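Local coordinates for protein glycoside hydrolase family 81 (Clostridium thermocellum, PDB 6FOP) that probably hydrolyses internal beta-1,3 linkages of glucans such as laminarin, as a family 81 glycoside hydrolase of the cellulosome, here deposited as a mutant, at residues Leu14-Ile25 with Tyr392-Tyr403; Glu448-Asn456 with Thr462-Phe470. All blocks are in the same frame, centred on the assembly; numbering follows the deposited sequence. Where two conformers were deposited one is given.

Contact 1: residues Leu14-Ile25 with Tyr392-Tyr403. Unlike the reference sequence in segment 14-25: L14 (reference Met).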
loop_
_atom_site.group_PDB
_atom_site.type_symbol
_atom_site.label_atom_id
_atom_site.label_comp_id
_atom_site.label_asym_id
_atom_site.label_seq_id
_atom_site.Cartn_x
_atom_site.Cartn_y
_atom_site.Cartn_z
ATOM N N LEU A 14 27.926 9.613 -5.163
ATOM C CA LEU A 14 26.868 9.767 -6.144
ATOM C C LEU A 14 27.483 9.721 -7.537
ATOM O O LEU A 14 28.371 10.513 -7.830
ATOM C CB LEU A 14 26.123 11.091 -5.905
ATOM C CG LEU A 14 24.916 11.365 -6.791
ATOM C CD1 LEU A 14 23.805 10.368 -6.481
ATOM C CD2 LEU A 14 24.472 12.799 -6.550
ATOM N N PRO A 15 27.036 8.787 -8.403
ATOM C CA PRO A 15 27.626 8.782 -9.750
ATOM C C PRO A 15 27.400 10.080 -10.524
ATOM O O PRO A 15 26.391 10.757 -10.297
ATOM C CB PRO A 15 26.877 7.650 -10.436
ATOM C CG PRO A 15 26.470 6.729 -9.324
ATOM C CD PRO A 15 26.147 7.630 -8.177
ATOM N N PRO A 16 28.289 10.409 -11.482
ATOM C CA PRO A 16 28.155 11.678 -12.161
ATOM C C PRO A 16 26.893 11.738 -12.965
ATOM O O PRO A 16 26.598 10.828 -13.751
ATOM C CB PRO A 16 29.376 11.747 -13.071
ATOM C CG PRO A 16 29.899 10.353 -13.138
ATOM C CD PRO A 16 29.541 9.721 -11.837
ATOM N N GLY A 17 26.145 12.812 -12.721
ATOM C CA GLY A 17 24.886 13.052 -13.389
ATOM C C GLY A 17 23.703 12.500 -12.637
ATOM O O GLY A 17 22.570 12.900 -12.926
ATOM N N ALA A 18 23.946 11.572 -11.700
ATOM C CA ALA A 18 22.877 10.939 -10.932
ATOM C C ALA A 18 22.254 11.984 -10.038
ATOM O O ALA A 18 22.937 12.912 -9.574
ATOM C CB ALA A 18 23.396 9.758 -10.114
ATOM N N LYS A 19 20.946 11.857 -9.836
ATOM C CA LYS A 19 20.189 12.826 -9.088
ATOM C C LYS A 19 19.626 12.183 -7.835
ATOM O O LYS A 19 19.438 10.963 -7.762
ATOM C CB LYS A 19 19.083 13.420 -9.962
ATOM C CG LYS A 19 19.605 14.268 -11.140
ATOM C CD LYS A 19 20.254 15.569 -10.634
ATOM C CE LYS A 19 21.090 16.294 -11.675
ATOM N NZ LYS A 19 21.920 17.390 -11.073
ATOM N N VAL A 20 19.386 13.024 -6.833
ATOM C CA VAL A 20 18.908 12.592 -5.529
ATOM C C VAL A 20 17.745 13.471 -5.146
ATOM O O VAL A 20 17.534 14.530 -5.749
ATOM C CB VAL A 20 20.009 12.655 -4.436
ATOM C CG1 VAL A 20 21.081 11.632 -4.726
ATOM C CG2 VAL A 20 20.615 14.056 -4.281
ATOM N N PRO A 21 16.982 13.049 -4.130
ATOM C CA PRO A 21 15.932 13.963 -3.679
ATOM C C PRO A 21 16.483 15.280 -3.137
ATOM O O PRO A 21 17.629 15.343 -2.701
ATOM C CB PRO A 21 15.255 13.209 -2.546
ATOM C CG PRO A 21 15.715 11.831 -2.640
ATOM C CD PRO A 21 17.003 11.790 -3.368
ATOM N N GLN A 22 15.634 16.306 -3.156
ATOM C CA GLN A 22 16.014 17.642 -2.717
ATOM C C GLN A 22 16.709 17.641 -1.348
ATOM O O GLN A 22 16.398 16.844 -0.450
ATOM C CB GLN A 22 14.793 18.559 -2.680
ATOM C CG GLN A 22 13.729 18.119 -1.710
ATOM C CD GLN A 22 12.477 18.949 -1.768
ATOM O OE1 GLN A 22 11.864 19.124 -2.830
ATOM N NE2 GLN A 22 12.061 19.434 -0.615
ATOM N N ALA A 23 17.631 18.575 -1.211
ATOM C CA ALA A 23 18.368 18.757 0.038
ATOM C C ALA A 23 17.473 19.213 1.186
ATOM O O ALA A 23 17.650 18.769 2.322
ATOM C CB ALA A 23 19.480 19.768 -0.170
ATOM N N GLU A 24 16.488 20.066 0.869
ATOM C CA GLU A 24 15.639 20.695 1.887
ATOM C C GLU A 24 14.583 19.689 2.381
ATOM O O GLU A 24 13.832 19.131 1.582
ATOM C CB GLU A 24 14.889 21.891 1.289
ATOM C CG GLU A 24 15.739 23.025 0.726
ATOM C CD GLU A 24 16.485 22.761 -0.603
ATOM O OE1 GLU A 24 16.170 21.809 -1.396
ATOM O OE2 GLU A 24 17.431 23.556 -0.839
ATOM N N ILE A 25 14.519 19.482 3.686
ATOM C CA ILE A 25 13.501 18.651 4.329
ATOM C C ILE A 25 12.821 19.481 5.406
ATOM O O ILE A 25 13.459 19.912 6.372
ATOM C CB ILE A 25 14.067 17.357 4.929
ATOM C CG1 ILE A 25 14.859 16.575 3.871
ATOM C CG2 ILE A 25 12.919 16.474 5.436
ATOM C CD1 ILE A 25 15.436 15.262 4.347
ATOM N N TYR A 392 22.993 3.242 -4.147
ATOM C CA TYR A 392 23.501 4.404 -3.428
ATOM C C TYR A 392 22.611 4.668 -2.226
ATOM O O TYR A 392 21.392 4.616 -2.345
ATOM C CB TYR A 392 23.435 5.609 -4.393
ATOM C CG TYR A 392 23.663 6.956 -3.765
ATOM C CD1 TYR A 392 24.937 7.449 -3.599
ATOM C CD2 TYR A 392 22.590 7.757 -3.381
ATOM C CE1 TYR A 392 25.152 8.686 -3.028
ATOM C CE2 TYR A 392 22.793 9.001 -2.813
ATOM C CZ TYR A 392 24.078 9.471 -2.650
ATOM O OH TYR A 392 24.316 10.710 -2.093
ATOM N N TYR A 393 23.211 4.997 -1.083
ATOM C CA TYR A 393 22.431 5.344 0.108
ATOM C C TYR A 393 22.441 6.857 0.287
ATOM O O TYR A 393 23.517 7.477 0.417
ATOM C CB TYR A 393 23.013 4.689 1.347
ATOM C CG TYR A 393 22.204 4.974 2.589
ATOM C CD1 TYR A 393 21.000 4.331 2.839
ATOM C CD2 TYR A 393 22.647 5.860 3.538
ATOM C CE1 TYR A 393 20.255 4.608 3.966
ATOM C CE2 TYR A 393 21.901 6.141 4.654
ATOM C CZ TYR A 393 20.711 5.509 4.879
ATOM O OH TYR A 393 20.023 5.810 6.040
ATOM N N ASP A 394 21.244 7.449 0.230
ATOM C CA ASP A 394 21.047 8.856 0.545
ATOM C C ASP A 394 20.838 8.977 2.050
ATOM O O ASP A 394 19.895 8.401 2.576
ATOM C CB ASP A 394 19.850 9.385 -0.240
ATOM C CG ASP A 394 19.545 10.852 0.057
ATOM O OD1 ASP A 394 19.163 11.180 1.195
ATOM O OD2 ASP A 394 19.703 11.677 -0.853
ATOM N N SER A 395 21.750 9.667 2.737
ATOM C CA SER A 395 21.689 9.781 4.202
ATOM C C SER A 395 21.001 11.063 4.673
ATOM O O SER A 395 20.962 11.341 5.862
ATOM C CB SER A 395 23.083 9.710 4.798
ATOM O OG SER A 395 23.857 10.785 4.308
ATOM N N ASN A 396 20.516 11.873 3.745
ATOM C CA ASN A 396 19.681 13.033 4.087
ATOM C C ASN A 396 18.265 12.551 4.416
ATOM O O ASN A 396 17.749 12.780 5.497
ATOM C CB ASN A 396 19.724 14.002 2.899
ATOM C CG ASN A 396 19.004 15.297 3.165
ATOM O OD1 ASN A 396 19.036 15.827 4.282
ATOM N ND2 ASN A 396 18.357 15.827 2.132
ATOM N N TRP A 397 17.666 11.839 3.460
ATOM C CA TRP A 397 16.361 11.211 3.648
ATOM C C TRP A 397 16.457 9.836 4.319
ATOM O O TRP A 397 15.596 9.466 5.120
ATOM C CB TRP A 397 15.613 11.084 2.309
ATOM C CG TRP A 397 15.185 12.416 1.754
ATOM C CD1 TRP A 397 15.968 13.300 1.052
ATOM C CD2 TRP A 397 13.908 13.042 1.894
ATOM N NE1 TRP A 397 15.248 14.420 0.725
ATOM C CE2 TRP A 397 13.985 14.296 1.240
ATOM C CE3 TRP A 397 12.714 12.673 2.507
ATOM C CZ2 TRP A 397 12.892 15.169 1.163
ATOM C CZ3 TRP A 397 11.640 13.537 2.441
ATOM C CH2 TRP A 397 11.735 14.770 1.776
ATOM N N GLY A 398 17.471 9.055 3.945
ATOM C CA GLY A 398 17.592 7.660 4.421
ATOM C C GLY A 398 16.850 6.709 3.493
ATOM O O GLY A 398 15.727 6.254 3.784
ATOM N N THR A 399 17.490 6.418 2.367
ATOM C CA THR A 399 16.897 5.587 1.316
ATOM C C THR A 399 17.989 5.011 0.449
ATOM O O THR A 399 19.020 5.659 0.237
ATOM C CB THR A 399 15.846 6.390 0.474
ATOM O OG1 THR A 399 15.254 5.541 -0.526
ATOM C CG2 THR A 399 16.460 7.574 -0.218
ATOM N N LEU A 400 17.734 3.812 -0.073
ATOM C CA LEU A 400 18.599 3.174 -1.068
ATOM C C LEU A 400 18.023 3.392 -2.461
ATOM O O LEU A 400 16.872 3.022 -2.703
ATOM C CB LEU A 400 18.673 1.679 -0.761
ATOM C CG LEU A 400 19.894 0.942 -1.222
ATOM C CD1 LEU A 400 21.155 1.373 -0.431
ATOM C CD2 LEU A 400 19.645 -0.566 -1.146
ATOM N N ILE A 401 18.836 3.964 -3.349
ATOM C CA ILE A 401 18.435 4.311 -4.708
ATOM C C ILE A 401 19.325 3.526 -5.653
ATOM O O ILE A 401 20.548 3.599 -5.571
ATOM C CB ILE A 401 18.593 5.827 -4.990
ATOM C CG1 ILE A 401 17.764 6.658 -3.976
ATOM C CG2 ILE A 401 18.242 6.161 -6.438
ATOM C CD1 ILE A 401 18.142 8.121 -3.957
ATOM N N GLY A 402 18.717 2.795 -6.576
ATOM C CA GLY A 402 19.487 2.111 -7.603
ATOM C C GLY A 402 19.731 3.005 -8.805
ATOM O O GLY A 402 18.831 3.761 -9.226
ATOM N N TYR A 403 20.917 2.887 -9.401
ATOM C CA TYR A 403 21.269 3.640 -10.628
ATOM C C TYR A 403 21.659 2.658 -11.727
ATOM O O TYR A 403 22.434 1.750 -11.444
ATOM C CB TYR A 403 22.378 4.655 -10.396
ATOM C CG TYR A 403 21.945 5.784 -9.477
ATOM C CD1 TYR A 403 20.965 6.705 -9.868
ATOM C CD2 TYR A 403 22.469 5.904 -8.209
ATOM C CE1 TYR A 403 20.537 7.707 -8.999
ATOM C CE2 TYR A 403 22.061 6.910 -7.350
ATOM C CZ TYR A 403 21.105 7.809 -7.755
ATOM O OH TYR A 403 20.735 8.793 -6.851
HETATM O O HOH W 1 18.943 14.320 -0.514
#

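Contact 2: residues Glu448-Asn456 with Thr462-Phe470. With CA (calcium ion), chain B.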
loop_
_atom_site.group_PDB
_atom_site.type_symbol
_atom_site.label_atom_id
_atom_site.label_comp_id
_atom_site.label_asym_id
_atom_site.label_seq_id
_atom_site.Cartn_x
_atom_site.Cartn_y
_atom_site.Cartn_z
ATOM N N GLU A 448 18.298 -7.948 2.004
ATOM C CA GLU A 448 17.502 -7.473 3.128
ATOM C C GLU A 448 17.534 -5.947 3.228
ATOM O O GLU A 448 16.574 -5.366 3.714
ATOM C CB GLU A 448 17.852 -8.259 4.406
ATOM C CG GLU A 448 17.295 -9.674 4.256
ATOM C CD GLU A 448 17.704 -10.683 5.300
ATOM O OE1 GLU A 448 18.348 -10.339 6.328
ATOM O OE2 GLU A 448 17.356 -11.844 5.068
ATOM N N LEU A 449 18.577 -5.298 2.701
ATOM C CA LEU A 449 18.568 -3.830 2.612
ATOM C C LEU A 449 17.497 -3.305 1.628
ATOM O O LEU A 449 16.850 -2.285 1.885
ATOM C CB LEU A 449 19.946 -3.271 2.272
ATOM C CG LEU A 449 21.037 -3.319 3.344
ATOM C CD1 LEU A 449 22.230 -2.525 2.834
ATOM C CD2 LEU A 449 20.608 -2.704 4.646
ATOM N N LEU A 450 17.273 -4.014 0.512
ATOM C CA LEU A 450 16.167 -3.648 -0.402
ATOM C C LEU A 450 14.833 -3.821 0.306
ATOM O O LEU A 450 13.942 -2.971 0.164
ATOM C CB LEU A 450 16.165 -4.465 -1.717
ATOM C CG LEU A 450 17.021 -3.906 -2.836
ATOM C CD1 LEU A 450 18.488 -3.868 -2.517
ATOM C CD2 LEU A 450 16.766 -4.694 -4.124
ATOM N N ILE A 451 14.680 -4.908 1.065
ATOM C CA ILE A 451 13.457 -5.102 1.843
ATOM C C ILE A 451 13.262 -3.930 2.826
ATOM O O ILE A 451 12.160 -3.373 2.916
ATOM C CB ILE A 451 13.432 -6.444 2.608
ATOM C CG1 ILE A 451 13.552 -7.618 1.614
ATOM C CG2 ILE A 451 12.150 -6.555 3.458
ATOM C CD1 ILE A 451 13.620 -8.978 2.271
ATOM N N LYS A 452 14.328 -3.550 3.522
ATOM C CA LYS A 452 14.251 -2.461 4.485
ATOM C C LYS A 452 13.977 -1.134 3.823
ATOM O O LYS A 452 13.273 -0.293 4.409
ATOM C CB LYS A 452 15.493 -2.374 5.393
ATOM C CG LYS A 452 15.573 -3.488 6.395
ATOM C CD LYS A 452 16.873 -3.431 7.183
ATOM C CE LYS A 452 16.808 -4.290 8.429
ATOM N NZ LYS A 452 16.040 -3.625 9.503
ATOM N N ASP A 453 14.495 -0.879 2.626
ATOM C CA ASP A 453 14.166 0.373 1.991
ATOM C C ASP A 453 12.653 0.510 1.760
ATOM O O ASP A 453 12.103 1.585 1.983
ATOM C CB ASP A 453 14.904 0.567 0.664
ATOM C CG ASP A 453 14.584 1.907 0.028
ATOM O OD1 ASP A 453 15.063 2.957 0.552
ATOM O OD2 ASP A 453 13.834 1.913 -0.968
ATOM N N ILE A 454 11.977 -0.567 1.325
ATOM C CA ILE A 454 10.565 -0.462 0.969
ATOM C C ILE A 454 9.602 -0.835 2.080
ATOM O O ILE A 454 8.455 -0.388 2.056
ATOM C CB ILE A 454 10.232 -1.272 -0.292
ATOM C CG1 ILE A 454 10.366 -2.802 -0.084
ATOM C CG2 ILE A 454 11.097 -0.759 -1.447
ATOM C CD1 ILE A 454 9.934 -3.617 -1.296
ATOM N N ALA A 455 10.077 -1.587 3.067
ATOM C CA ALA A 455 9.228 -2.266 4.050
ATOM C C ALA A 455 10.005 -2.602 5.335
ATOM O O ALA A 455 9.871 -3.676 5.879
ATOM C CB ALA A 455 8.593 -3.504 3.444
ATOM N N ASN A 456 10.756 -1.624 5.850
ATOM C CA ASN A 456 11.489 -1.844 7.097
ATOM C C ASN A 456 10.472 -2.129 8.231
ATOM O O ASN A 456 9.528 -1.358 8.439
ATOM C CB ASN A 456 12.358 -0.647 7.451
ATOM C CG ASN A 456 13.200 -0.872 8.688
ATOM O OD1 ASN A 456 13.452 -2.007 9.110
ATOM N ND2 ASN A 456 13.586 0.224 9.321
ATOM N N THR A 462 17.312 2.880 12.322
ATOM C CA THR A 462 17.085 4.255 11.887
ATOM C C THR A 462 17.568 4.567 10.479
ATOM O O THR A 462 17.406 5.695 10.006
ATOM C CB THR A 462 17.780 5.251 12.853
ATOM O OG1 THR A 462 19.197 5.013 12.844
ATOM C CG2 THR A 462 17.261 5.096 14.256
ATOM N N ARG A 463 18.129 3.576 9.781
ATOM C CA ARG A 463 18.643 3.819 8.431
ATOM C C ARG A 463 17.533 3.966 7.398
ATOM O O ARG A 463 17.744 4.561 6.350
ATOM C CB ARG A 463 19.555 2.666 8.000
ATOM C CG ARG A 463 20.803 2.504 8.857
ATOM C CD ARG A 463 21.579 1.241 8.492
ATOM N NE ARG A 463 20.743 0.056 8.710
ATOM C CZ ARG A 463 21.038 -1.182 8.331
ATOM N NH1 ARG A 463 22.185 -1.448 7.713
ATOM N NH2 ARG A 463 20.169 -2.152 8.573
ATOM N N PHE A 464 16.364 3.400 7.695
ATOM C CA PHE A 464 15.211 3.408 6.796
ATOM C C PHE A 464 13.974 3.662 7.635
ATOM O O PHE A 464 13.904 3.191 8.761
ATOM C CB PHE A 464 15.064 2.052 6.072
ATOM C CG PHE A 464 16.293 1.649 5.286
ATOM C CD1 PHE A 464 16.543 2.191 4.045
ATOM C CD2 PHE A 464 17.236 0.802 5.846
ATOM C CE1 PHE A 464 17.682 1.862 3.347
ATOM C CE2 PHE A 464 18.383 0.470 5.154
ATOM C CZ PHE A 464 18.604 0.997 3.902
ATOM N N PRO A 465 12.981 4.369 7.073
ATOM C CA PRO A 465 11.782 4.626 7.846
ATOM C C PRO A 465 10.925 3.363 7.953
ATOM O O PRO A 465 11.121 2.400 7.187
ATOM C CB PRO A 465 11.093 5.723 7.048
ATOM C CG PRO A 465 11.451 5.414 5.625
ATOM C CD PRO A 465 12.854 4.848 5.687
ATOM N N PHE A 466 9.990 3.344 8.881
ATOM C CA PHE A 466 9.115 2.196 9.098
ATOM C C PHE A 466 8.132 2.060 7.944
ATOM O O PHE A 466 7.411 3.002 7.631
ATOM C CB PHE A 466 8.361 2.367 10.411
ATOM C CG PHE A 466 7.517 1.191 10.801
ATOM C CD1 PHE A 466 8.098 0.019 11.257
ATOM C CD2 PHE A 466 6.142 1.286 10.802
ATOM C CE1 PHE A 466 7.302 -1.037 11.629
ATOM C CE2 PHE A 466 5.346 0.230 11.191
ATOM C CZ PHE A 466 5.936 -0.926 11.608
ATOM N N LEU A 467 8.128 0.905 7.288
ATOM C CA LEU A 467 7.161 0.583 6.229
ATOM C C LEU A 467 6.961 1.696 5.218
ATOM O O LEU A 467 5.854 2.270 5.086
ATOM C CB LEU A 467 5.821 0.147 6.843
ATOM C CG LEU A 467 5.780 -1.072 7.748
ATOM C CD1 LEU A 467 4.348 -1.345 8.183
ATOM C CD2 LEU A 467 6.403 -2.307 7.077
ATOM N N ARG A 468 8.012 1.989 4.466
ATOM C CA ARG A 468 7.949 3.108 3.536
ATOM C C ARG A 468 6.716 3.125 2.654
ATOM O O ARG A 468 5.819 3.973 2.818
ATOM C CB ARG A 468 9.212 3.232 2.676
ATOM C CG ARG A 468 9.246 4.497 1.833
ATOM C CD ARG A 468 10.310 4.486 0.754
ATOM N NE ARG A 468 11.625 4.214 1.314
ATOM C CZ ARG A 468 12.411 5.111 1.910
ATOM N NH1 ARG A 468 12.045 6.396 2.045
ATOM N NH2 ARG A 468 13.567 4.725 2.424
ATOM N N ASN A 469 6.627 2.203 1.685
ATOM C CA ASN A 469 5.548 2.333 0.706
ATOM C C ASN A 469 4.156 1.960 1.215
ATOM O O ASN A 469 3.155 2.520 0.738
ATOM C CB ASN A 469 5.883 1.598 -0.569
ATOM C CG ASN A 469 7.052 2.239 -1.274
ATOM O OD1 ASN A 469 8.204 1.853 -1.015
ATOM N ND2 ASN A 469 6.800 3.223 -2.110
ATOM N N PHE A 470 4.076 1.079 2.212
ATOM C CA PHE A 470 2.792 0.600 2.689
ATOM C C PHE A 470 2.176 1.606 3.648
ATOM O O PHE A 470 2.889 2.092 4.542
ATOM C CB PHE A 470 2.932 -0.740 3.372
ATOM C CG PHE A 470 1.618 -1.417 3.638
ATOM C CD1 PHE A 470 0.859 -1.918 2.566
ATOM C CD2 PHE A 470 1.154 -1.616 4.913
ATOM C CE1 PHE A 470 -0.348 -2.559 2.793
ATOM C CE2 PHE A 470 -0.045 -2.272 5.135
ATOM C CZ PHE A 470 -0.796 -2.742 4.067
HETATM CA CA CA B . 4.275 3.947 4.768
HETATM O O HOH W 2 10.768 1.153 4.779
HETATM O O HOH W 3 6.113 -0.807 3.295
HETATM O O HOH W 4 4.750 3.818 7.106
HETATM O O HOH W 5 2.904 4.550 2.860
HETATM O O HOH W 6 2.401 5.198 5.689
HETATM O O HOH W 7 5.472 6.001 4.891
#

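Contact 1: residues Leu14-Ile25 with Tyr392-Tyr403
I25 lies across the indole of W397, which sits in the turn joining strands 392-394 and 399-403 of a hairpin in the C-terminal family 81 domain. Its CB carries CG1 anti to the carbonyl carbon (chi1 -54°), the setting that sends this branch over the indole; I25 CG1 rests 3.6 Å from W397 CE2. One bond further, I25 CD1 sits above the five-membered ring, 3.5 Å from its centroid and close to the normal, a CH-pi contact, while also touching N396 O. At the edge of the same indole, W397 NE1 gives a nearly straight bond (167°) to Q22 O, 2.9 Å away in the ring plane. N396 ND2 donates to A23 O at 3.0 Å, approaching from above the carbonyl plane. Water 1 joins P21 O, D394 OD2 and N396 ND2. Within the turn, D394 OD1 accepts from W397 N in an Asx motif. Far from it, Y403 OH binds K19 O at 2.7 Å; A18 CB lies over the Y403 ring and L14 CD1 over that of Y392. Three side-chain donors thus satisfy carbonyls of the irregular 14-25 segment, flanked by these aliphatic-aromatic contacts, and hold it to the hairpin without strand pairing.

Contact 2: residues Glu448-Asn456 with Thr462-Phe470
D453 OD1 is gripped by three groups: R468 NH2, in a salt bridge at 3.0 Å whose hydrogen bond is weak in angle (122°), and T399 OG1 and L400 N of the neighbouring hairpin. H416 takes the other carboxylate oxygen, D453 OD2. The arginine chain leaves with CG anti to its backbone N (chi1 -172°) and bends at chi3, which turns the guanidinium edge toward D453; R468 NE donates to D453 O at 2.8 Å. The F464 ring lies with one face against the helix backbone at K452 and D453, and L449 CD2 lies 3.9 Å from F464 CE2. N456 ND2 reaches F464 O at 3.0 Å from above that carbonyl plane, whereas L467 N meets N456 O on a lone pair at 2.9 Å. Water 2 accepts from N456 N and R468 N and lies within bonding distance of K452 O and P465 O. N469 N closes on I454 O at 3.2 Å. The loop so held presents L467 O, R468 O and F470 O to the calcium ion, whose shell four waters complete. Helix 440-455 packs against helices 416-433 and 494-511, consistent with the (alpha/alpha)6 barrel of this family, and F470 reaches helix 514-534.

Contact 1 comes first in the chain and closes before contact 2 opens; their centres lie about 15 Å apart. Contact 1 joins the N-terminal loop between strand 8-11 and helix 43-46 to the hairpin of strands 390-394 and 399-403, whereas contact 2 is local, folding the loop after helix 440-455 back on that helix. The hairpin belongs to both neighbourhoods: Y393 OH probably bonds to R463 O, T399 OG1 probably to D453 OD1, and G398 O packs on P465. Both hairpin strands and contact 2 belong to the C-terminal family 81 domain. Through the hairpin, the distant N-terminal segment is therefore tied to the helical region and its calcium-bearing loop.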